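Local atomic coordinates of TATA-box-binding protein (Sulfolobus acidocaldarius, PDB entry 1MP9), a protein that probably serves as a general archaeal transcription factor that binds the TATA box of promoters near the start site for RNA polymerase. Residues L28-M33 / S61-S66; V117-D122 / L152-S157; D146-V151 / V171-K176. All coordinates share one frame; numbering follows the deposited sequence.

Contact 1: L28-M33 / S61-S66; sequences LDLYAM and SLIFKS
At the outer end of the first repeat of the TBP saddle, L28, just ahead of helix 30-36, and L30 and M33 in its first turn gather round I63 of strand 59-63. I63 presents two different branches. Its CG2 meets L28 CD1 at 3.5 Å, tighter than usual for two methyl groups, while its longer arm puts CD1 4.0 Å from M33 SD. M33 crosses I63 at about a right angle. Its chain runs straight from the helix, CG anti to the backbone N (chi1 -176°), until the bend at chi3 (-77°) turns the terminal methyl toward L28, M33 CE lying 3.8 Å from L28 CD1. L30 reaches in from the side of the helix start and straddles the I63 carbonyl, with CD1 3.4 Å and CD2 3.6 Å from I63 O. The same CD1 is overlain by K65, whose aliphatic CG lies 3.6 Å from it, so the lysine stem covers the leucine tip. One backbone bond ties the two segments together: L28 N donates to K65 O at 2.7 Å, setting K65, past the strand, beside the residue that leads into the helix. The helix itself is N-capped by D29, whose OD1 accepts from A32 N at 2.8 Å from above the carboxylate plane. Beyond the pair, L30 and M33 also touch L50 of strand 50-54, and I63 rests on M69 of strand 68-72 and L91 of helix 77-93, while F64, whose CB points away from 28-33, packs on V70 and P48.

Contact 2: V117-D122 / L152-S157; sequences VIVNLD and LLIFSS
V119 and L121 come at I154 from different angles: the valine crosses it at about a right angle, the leucine obliquely. Both converge on one methyl, I154 CG2, which lies 4.2 Å from V119 CG1 and the same distance from L121 CD2. V119 divides its two branches, CG1 going to the isoleucine and CG2 lying 3.8 Å from F155 O. L121 is forked across the backbone that follows I154. With CG beside its own backbone N (chi1 -56°), it sets CD2 3.7 Å from I154 O and CD1 3.6 Å from S156 N, and CD1 also meets the CB of S156. Cut back to an alanine, this side chain would no longer reach the backbone between I154 and S156, which would probably open a gap there and take an apolar neighbour from I154 CG2. The main chains are joined by V119 N, which donates to S156 O in a nearly straight bond of 2.8 Å (169°), although the donor is tilted 25° from the carbonyl plane. I118 CA lies 3.3 Å from S156 O in a CA-H...O contact, and S156 returns a longer one to V119 O. I118 also pairs through its backbone with K189, strand 118-119 running antiparallel to strand 188-189 in a separate two-stranded sheet. N120 N-caps helix 121-127 through K123 N, and L121 continues onto L141 and Y133. A short link and helix packed against a sheet strand is part of the TBP repeat; here it lies next to F155, whose counterpart in relatives is probably one of the phenylalanines that kink TATA DNA.

Contact 3: D146-V151 / V171-K176; sequences DEPRVV and VHKAVK
P148 and V150 meet A174 where long helix 168-184 of the second repeat lies along the sheet of the TBP saddle, the helix that in this family forms part of its convex back. A174 CB is the meeting point: P148 CG lies 3.7 Å from it and V150 CG2 3.8 Å, so one small methyl fills the angle between a proline ring and a branched valine. The peptide bond before P148 is cis, and the chain then makes an inverse gamma turn centred on R149, closed by a weak bond from V150 N to P148 O; this cis peptide and turn probably help to bring both apolar groups to the same methyl. The helix methyl and V150 both continue onto M145 of strand 141-145, while V171 and V150 share A165 of strand 159-165. E147 O accepts a hydrogen bond from K177 NZ of the same helix, and R149 and D146 form reciprocal salt bridges with D146 and R149 of the second subunit, so this loop also takes part in the dimer interface. K173 runs past the proline in the opposite direction, its chain fully extended with CG anti to the backbone N (chi1 175°). The methylenes of the lysine lie beside the ring: K173 CD lies 4.1 Å from P148 CD, and K173 CE comes equally close to E147 O. Farther along, the amino group stops short of the glutamate carboxylate: K173 NZ stands 4.8 Å from E147 OE1, a distance at which the opposite charges may attract weakly, though their charged atoms do not touch.

How the contacts relate
The three contacts are spread over the two repeats of the saddle. Contact 1 lies in the first repeat and closes before the other two open; contacts 2 and 3 lie in the second and cross along the chain, since their segments alternate. Contacts 1 and 2 are corresponding packings of a helix start on a strand and the turn after it, with centres about 43 Å apart on opposite sides of the chain's centre, as expected of two similar halves. Contacts 2 and 3, centres about 16 Å apart, use different parts of strand 150-154. All three join a strand of the one antiparallel sheet, or the loop running into it, to a helix or the segment leading into one.

Contact 1: L28-M33 / S61-S66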
loop_
_atom_site.group_PDB
_atom_site.type_symbol
_atom_site.label_atom_id
_atom_site.label_comp_id
_atom_site.label_asym_id
_atom_site.label_seq_id
_atom_site.Cartn_x
_atom_site.Cartn_y
_atom_site.Cartn_z
ATOM N N LEU A 28 -18.214 -27.194 12.809
ATOM C CA LEU A 28 -17.279 -28.305 12.764
ATOM C C LEU A 28 -16.514 -28.458 14.059
ATOM O O LEU A 28 -16.140 -27.472 14.694
ATOM C CB LEU A 28 -16.270 -28.104 11.616
ATOM C CG LEU A 28 -16.674 -28.118 10.129
ATOM C CD1 LEU A 28 -15.485 -27.576 9.307
ATOM C CD2 LEU A 28 -17.038 -29.525 9.648
ATOM N N ASP A 29 -16.286 -29.708 14.441
ATOM C CA ASP A 29 -15.533 -30.029 15.637
ATOM C C ASP A 29 -14.112 -30.260 15.110
ATOM O O ASP A 29 -13.803 -31.312 14.540
ATOM C CB ASP A 29 -16.099 -31.296 16.291
ATOM C CG ASP A 29 -15.303 -31.740 17.511
ATOM O OD1 ASP A 29 -14.069 -31.538 17.550
ATOM O OD2 ASP A 29 -15.910 -32.323 18.437
ATOM N N LEU A 30 -13.257 -29.258 15.288
ATOM C CA LEU A 30 -11.870 -29.333 14.809
ATOM C C LEU A 30 -11.017 -30.355 15.542
ATOM O O LEU A 30 -10.096 -30.945 14.962
ATOM C CB LEU A 30 -11.232 -27.919 14.847
ATOM C CG LEU A 30 -12.031 -26.923 13.999
ATOM C CD1 LEU A 30 -11.371 -25.544 14.084
ATOM C CD2 LEU A 30 -12.107 -27.369 12.522
ATOM N N TYR A 31 -11.309 -30.590 16.826
ATOM C CA TYR A 31 -10.546 -31.608 17.549
ATOM C C TYR A 31 -10.798 -32.947 16.864
ATOM O O TYR A 31 -9.878 -33.741 16.588
ATOM C CB TYR A 31 -10.993 -31.702 19.017
ATOM C CG TYR A 31 -10.688 -30.476 19.865
ATOM C CD1 TYR A 31 -11.679 -29.553 20.155
ATOM C CD2 TYR A 31 -9.399 -30.261 20.399
ATOM C CE1 TYR A 31 -11.411 -28.434 20.954
ATOM C CE2 TYR A 31 -9.124 -29.146 21.210
ATOM C CZ TYR A 31 -10.138 -28.249 21.476
ATOM O OH TYR A 31 -9.920 -27.182 22.291
ATOM N N ALA A 32 -12.069 -33.203 16.599
ATOM C CA ALA A 32 -12.467 -34.454 15.945
ATOM C C ALA A 32 -11.857 -34.542 14.553
ATOM O O ALA A 32 -11.345 -35.592 14.160
ATOM C CB ALA A 32 -14.024 -34.545 15.860
ATOM N N MET A 33 -11.865 -33.429 13.822
ATOM C CA MET A 33 -11.322 -33.442 12.469
ATOM C C MET A 33 -9.826 -33.704 12.458
ATOM O O MET A 33 -9.341 -34.483 11.644
ATOM C CB MET A 33 -11.639 -32.125 11.743
ATOM C CG MET A 33 -11.191 -32.110 10.299
ATOM S SD MET A 33 -11.584 -30.552 9.497
ATOM C CE MET A 33 -13.319 -30.674 9.156
ATOM N N SER A 61 -5.069 -24.706 3.505
ATOM C CA SER A 61 -6.474 -24.499 3.804
ATOM C C SER A 61 -6.590 -24.325 5.302
ATOM O O SER A 61 -6.047 -25.122 6.068
ATOM C CB SER A 61 -7.285 -25.714 3.355
ATOM O OG SER A 61 -8.670 -25.459 3.530
ATOM N N LEU A 62 -7.256 -23.264 5.728
ATOM C CA LEU A 62 -7.455 -23.021 7.166
ATOM C C LEU A 62 -8.942 -23.263 7.378
ATOM O O LEU A 62 -9.772 -22.582 6.756
ATOM C CB LEU A 62 -7.091 -21.576 7.522
ATOM C CG LEU A 62 -5.693 -21.161 7.042
ATOM C CD1 LEU A 62 -5.468 -19.702 7.313
ATOM C CD2 LEU A 62 -4.620 -21.997 7.778
ATOM N N ILE A 63 -9.263 -24.222 8.257
ATOM C CA ILE A 63 -10.642 -24.617 8.509
ATOM C C ILE A 63 -11.126 -24.181 9.889
ATOM O O ILE A 63 -10.577 -24.576 10.918
ATOM C CB ILE A 63 -10.779 -26.162 8.319
ATOM C CG1 ILE A 63 -10.348 -26.527 6.897
ATOM C CG2 ILE A 63 -12.227 -26.622 8.506
ATOM C CD1 ILE A 63 -10.186 -28.034 6.652
ATOM N N PHE A 64 -12.160 -23.358 9.901
ATOM C CA PHE A 64 -12.692 -22.854 11.159
ATOM C C PHE A 64 -13.945 -23.577 11.651
ATOM O O PHE A 64 -14.654 -24.210 10.866
ATOM C CB PHE A 64 -12.935 -21.350 11.043
ATOM C CG PHE A 64 -11.696 -20.584 10.698
ATOM C CD1 PHE A 64 -11.307 -20.430 9.355
ATOM C CD2 PHE A 64 -10.855 -20.098 11.710
ATOM C CE1 PHE A 64 -10.080 -19.802 9.023
ATOM C CE2 PHE A 64 -9.640 -19.477 11.395
ATOM C CZ PHE A 64 -9.250 -19.329 10.063
ATOM N N LYS A 65 -14.193 -23.507 12.958
ATOM C CA LYS A 65 -15.358 -24.168 13.566
ATOM C C LYS A 65 -16.664 -23.765 12.891
ATOM O O LYS A 65 -17.599 -24.543 12.839
ATOM C CB LYS A 65 -15.457 -23.829 15.055
ATOM C CG LYS A 65 -14.273 -24.319 15.860
ATOM C CD LYS A 65 -14.451 -24.102 17.363
ATOM C CE LYS A 65 -14.512 -22.627 17.717
ATOM N NZ LYS A 65 -14.495 -22.429 19.202
ATOM N N SER A 66 -16.727 -22.551 12.374
ATOM C CA SER A 66 -17.934 -22.069 11.703
ATOM C C SER A 66 -18.180 -22.740 10.366
ATOM O O SER A 66 -19.211 -22.497 9.743
ATOM C CB SER A 66 -17.813 -20.578 11.457
ATOM O OG SER A 66 -16.784 -20.354 10.499
#

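Contact 2: V117-D122 / L152-S157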
loop_
_atom_site.group_PDB
_atom_site.type_symbol
_atom_site.label_atom_id
_atom_site.label_comp_id
_atom_site.label_asym_id
_atom_site.label_seq_id
_atom_site.Cartn_x
_atom_site.Cartn_y
_atom_site.Cartn_z
ATOM N N VAL A 117 9.075 -0.641 -18.737
ATOM C CA VAL A 117 9.528 0.716 -18.969
ATOM C C VAL A 117 10.070 1.112 -17.626
ATOM O O VAL A 117 9.689 0.528 -16.629
ATOM C CB VAL A 117 8.355 1.698 -19.272
ATOM C CG1 VAL A 117 7.672 1.293 -20.520
ATOM C CG2 VAL A 117 7.364 1.736 -18.049
ATOM N N ILE A 118 10.941 2.104 -17.599
ATOM C CA ILE A 118 11.449 2.612 -16.346
ATOM C C ILE A 118 10.453 3.684 -15.878
ATOM O O ILE A 118 9.946 4.438 -16.692
ATOM C CB ILE A 118 12.851 3.248 -16.545
ATOM C CG1 ILE A 118 13.899 2.122 -16.577
ATOM C CG2 ILE A 118 13.170 4.265 -15.449
ATOM C CD1 ILE A 118 15.356 2.632 -16.811
ATOM N N VAL A 119 10.186 3.745 -14.575
ATOM C CA VAL A 119 9.249 4.730 -14.042
ATOM C C VAL A 119 9.981 5.806 -13.263
ATOM O O VAL A 119 10.796 5.503 -12.410
ATOM C CB VAL A 119 8.209 4.036 -13.113
ATOM C CG1 VAL A 119 7.093 5.040 -12.685
ATOM C CG2 VAL A 119 7.598 2.836 -13.873
ATOM N N ASN A 120 9.725 7.071 -13.573
ATOM C CA ASN A 120 10.368 8.127 -12.810
ATOM C C ASN A 120 9.455 8.347 -11.581
ATOM O O ASN A 120 8.456 9.069 -11.659
ATOM C CB ASN A 120 10.481 9.419 -13.658
ATOM C CG ASN A 120 11.257 10.529 -12.942
ATOM O OD1 ASN A 120 11.340 10.542 -11.739
ATOM N ND2 ASN A 120 11.812 11.455 -13.695
ATOM N N LEU A 121 9.810 7.742 -10.450
ATOM C CA LEU A 121 8.982 7.847 -9.244
ATOM C C LEU A 121 8.937 9.250 -8.612
ATOM O O LEU A 121 7.867 9.690 -8.148
ATOM C CB LEU A 121 9.445 6.821 -8.213
ATOM C CG LEU A 121 9.457 5.357 -8.685
ATOM C CD1 LEU A 121 9.911 4.481 -7.548
ATOM C CD2 LEU A 121 8.066 4.938 -9.161
ATOM N N ASP A 122 10.086 9.939 -8.611
ATOM C CA ASP A 122 10.189 11.306 -8.067
ATOM C C ASP A 122 9.212 12.199 -8.820
ATOM O O ASP A 122 8.512 13.017 -8.215
ATOM C CB ASP A 122 11.596 11.893 -8.267
ATOM C CG ASP A 122 12.642 11.302 -7.317
ATOM O OD1 ASP A 122 12.542 11.482 -6.086
ATOM O OD2 ASP A 122 13.601 10.673 -7.806
ATOM N N LEU A 152 -1.479 -0.312 -5.217
ATOM C CA LEU A 152 -0.384 -0.630 -6.109
ATOM C C LEU A 152 0.964 -0.285 -5.512
ATOM O O LEU A 152 1.104 0.759 -4.898
ATOM C CB LEU A 152 -0.502 0.183 -7.389
ATOM C CG LEU A 152 -1.819 0.160 -8.158
ATOM C CD1 LEU A 152 -1.685 1.066 -9.415
ATOM C CD2 LEU A 152 -2.147 -1.299 -8.532
ATOM N N LEU A 153 1.952 -1.161 -5.703
ATOM C CA LEU A 153 3.341 -0.875 -5.278
ATOM C C LEU A 153 3.992 -0.752 -6.665
ATOM O O LEU A 153 3.885 -1.664 -7.467
ATOM C CB LEU A 153 3.956 -2.043 -4.507
ATOM C CG LEU A 153 3.165 -2.496 -3.284
ATOM C CD1 LEU A 153 3.922 -3.614 -2.583
ATOM C CD2 LEU A 153 2.982 -1.334 -2.303
ATOM N N ILE A 154 4.639 0.366 -6.951
ATOM C CA ILE A 154 5.235 0.613 -8.279
ATOM C C ILE A 154 6.708 0.943 -8.103
ATOM O O ILE A 154 7.066 1.890 -7.403
ATOM C CB ILE A 154 4.540 1.830 -8.951
ATOM C CG1 ILE A 154 3.030 1.553 -9.081
ATOM C CG2 ILE A 154 5.185 2.145 -10.349
ATOM C CD1 ILE A 154 2.263 2.864 -9.432
ATOM N N PHE A 155 7.559 0.165 -8.748
ATOM C CA PHE A 155 8.987 0.366 -8.607
ATOM C C PHE A 155 9.560 1.001 -9.850
ATOM O O PHE A 155 9.000 0.886 -10.964
ATOM C CB PHE A 155 9.668 -0.970 -8.301
ATOM C CG PHE A 155 9.140 -1.649 -7.053
ATOM C CD1 PHE A 155 8.153 -2.626 -7.140
ATOM C CD2 PHE A 155 9.640 -1.312 -5.792
ATOM C CE1 PHE A 155 7.662 -3.265 -5.992
ATOM C CE2 PHE A 155 9.152 -1.947 -4.627
ATOM C CZ PHE A 155 8.155 -2.928 -4.742
ATOM N N SER A 156 10.697 1.655 -9.673
ATOM C CA SER A 156 11.317 2.377 -10.769
ATOM C C SER A 156 11.642 1.475 -11.949
ATOM O O SER A 156 11.646 1.935 -13.087
ATOM C CB SER A 156 12.556 3.116 -10.258
ATOM O OG SER A 156 13.573 2.191 -9.978
ATOM N N SER A 157 11.849 0.177 -11.682
ATOM C CA SER A 157 12.160 -0.778 -12.737
ATOM C C SER A 157 10.949 -1.116 -13.610
ATOM O O SER A 157 11.087 -1.792 -14.643
ATOM C CB SER A 157 12.624 -2.088 -12.123
ATOM O OG SER A 157 11.508 -2.667 -11.460
#

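Contact 3: D146-V151 / V171-K176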
loop_
_atom_site.group_PDB
_atom_site.type_symbol
_atom_site.label_atom_id
_atom_site.label_comp_id
_atom_site.label_asym_id
_atom_site.label_seq_id
_atom_site.Cartn_x
_atom_site.Cartn_y
_atom_site.Cartn_z
ATOM N N ASP A 146 -8.981 3.856 -6.562
ATOM C CA ASP A 146 -10.395 3.715 -6.203
ATOM C C ASP A 146 -11.146 2.818 -7.171
ATOM O O ASP A 146 -11.933 1.992 -6.742
ATOM C CB ASP A 146 -11.046 5.086 -6.121
ATOM C CG ASP A 146 -10.520 5.884 -4.948
ATOM O OD1 ASP A 146 -10.609 7.128 -4.984
ATOM O OD2 ASP A 146 -10.016 5.252 -3.978
ATOM N N GLU A 147 -10.866 2.936 -8.466
ATOM C CA GLU A 147 -11.540 2.083 -9.430
ATOM C C GLU A 147 -10.553 1.438 -10.390
ATOM O O GLU A 147 -9.991 2.112 -11.250
ATOM C CB GLU A 147 -12.599 2.894 -10.221
ATOM C CG GLU A 147 -13.956 2.991 -9.534
ATOM C CD GLU A 147 -14.981 3.845 -10.306
ATOM O OE1 GLU A 147 -15.012 3.776 -11.569
ATOM O OE2 GLU A 147 -15.770 4.577 -9.642
ATOM N N PRO A 148 -10.285 0.131 -10.223
ATOM C CA PRO A 148 -10.855 -0.738 -9.188
ATOM C C PRO A 148 -10.247 -0.379 -7.829
ATOM O O PRO A 148 -9.293 0.382 -7.758
ATOM C CB PRO A 148 -10.416 -2.118 -9.631
ATOM C CG PRO A 148 -9.038 -1.838 -10.222
ATOM C CD PRO A 148 -9.303 -0.606 -11.050
ATOM N N ARG A 149 -10.773 -0.975 -6.764
ATOM C CA ARG A 149 -10.300 -0.703 -5.425
ATOM C C ARG A 149 -9.077 -1.564 -5.064
ATOM O O ARG A 149 -9.205 -2.617 -4.468
ATOM C CB ARG A 149 -11.463 -0.938 -4.471
ATOM C CG ARG A 149 -11.177 -0.501 -3.070
ATOM C CD ARG A 149 -12.469 -0.337 -2.285
ATOM N NE ARG A 149 -12.116 0.091 -0.948
ATOM C CZ ARG A 149 -12.263 -0.659 0.126
ATOM N NH1 ARG A 149 -12.775 -1.881 0.019
ATOM N NH2 ARG A 149 -11.861 -0.197 1.295
ATOM N N VAL A 150 -7.895 -1.097 -5.436
ATOM C CA VAL A 150 -6.675 -1.863 -5.210
ATOM C C VAL A 150 -5.574 -0.965 -4.708
ATOM O O VAL A 150 -5.665 0.263 -4.771
ATOM C CB VAL A 150 -6.165 -2.542 -6.553
ATOM C CG1 VAL A 150 -7.274 -3.440 -7.156
ATOM C CG2 VAL A 150 -5.802 -1.464 -7.613
ATOM N N VAL A 151 -4.515 -1.575 -4.217
ATOM C CA VAL A 151 -3.370 -0.798 -3.783
ATOM C C VAL A 151 -2.240 -1.266 -4.700
ATOM O O VAL A 151 -2.085 -2.464 -4.961
ATOM C CB VAL A 151 -3.009 -1.055 -2.305
ATOM C CG1 VAL A 151 -1.635 -0.446 -2.001
ATOM C CG2 VAL A 151 -4.078 -0.416 -1.368
ATOM N N VAL A 171 -7.583 -6.692 -11.945
ATOM C CA VAL A 171 -6.131 -6.580 -11.895
ATOM C C VAL A 171 -5.639 -5.969 -13.188
ATOM O O VAL A 171 -4.875 -4.978 -13.178
ATOM C CB VAL A 171 -5.450 -7.922 -11.732
ATOM C CG1 VAL A 171 -3.917 -7.732 -11.914
ATOM C CG2 VAL A 171 -5.759 -8.496 -10.324
ATOM N N HIS A 172 -6.080 -6.535 -14.313
ATOM C CA HIS A 172 -5.644 -6.012 -15.597
ATOM C C HIS A 172 -6.092 -4.594 -15.855
ATOM O O HIS A 172 -5.380 -3.822 -16.504
ATOM C CB HIS A 172 -6.096 -6.911 -16.750
ATOM C CG HIS A 172 -5.289 -8.154 -16.878
ATOM N ND1 HIS A 172 -5.523 -9.281 -16.114
ATOM C CD2 HIS A 172 -4.275 -8.468 -17.715
ATOM C CE1 HIS A 172 -4.692 -10.240 -16.487
ATOM N NE2 HIS A 172 -3.928 -9.771 -17.461
ATOM N N LYS A 173 -7.266 -4.236 -15.368
ATOM C CA LYS A 173 -7.718 -2.868 -15.560
ATOM C C LYS A 173 -6.827 -1.880 -14.797
ATOM O O LYS A 173 -6.446 -0.818 -15.308
ATOM C CB LYS A 173 -9.138 -2.679 -15.044
ATOM C CG LYS A 173 -9.577 -1.216 -15.119
ATOM C CD LYS A 173 -11.040 -1.057 -14.707
ATOM C CE LYS A 173 -11.467 0.425 -14.698
ATOM N NZ LYS A 173 -12.911 0.486 -14.295
ATOM N N ALA A 174 -6.493 -2.224 -13.567
ATOM C CA ALA A 174 -5.656 -1.328 -12.778
ATOM C C ALA A 174 -4.265 -1.126 -13.416
ATOM O O ALA A 174 -3.739 -0.015 -13.417
ATOM C CB ALA A 174 -5.525 -1.886 -11.349
ATOM N N VAL A 175 -3.678 -2.192 -13.949
ATOM C CA VAL A 175 -2.340 -2.090 -14.550
ATOM C C VAL A 175 -2.375 -1.178 -15.775
ATOM O O VAL A 175 -1.604 -0.242 -15.854
ATOM C CB VAL A 175 -1.767 -3.522 -14.917
ATOM C CG1 VAL A 175 -0.452 -3.392 -15.686
ATOM C CG2 VAL A 175 -1.526 -4.326 -13.622
ATOM N N LYS A 176 -3.281 -1.434 -16.725
ATOM C CA LYS A 176 -3.389 -0.574 -17.905
ATOM C C LYS A 176 -3.695 0.869 -17.500
ATOM O O LYS A 176 -3.212 1.800 -18.126
ATOM C CB LYS A 176 -4.491 -1.038 -18.890
ATOM C CG LYS A 176 -4.581 -0.066 -20.104
ATOM C CD LYS A 176 -5.709 -0.326 -21.104
ATOM C CE LYS A 176 -5.840 0.846 -22.158
ATOM N NZ LYS A 176 -4.539 1.190 -22.798
#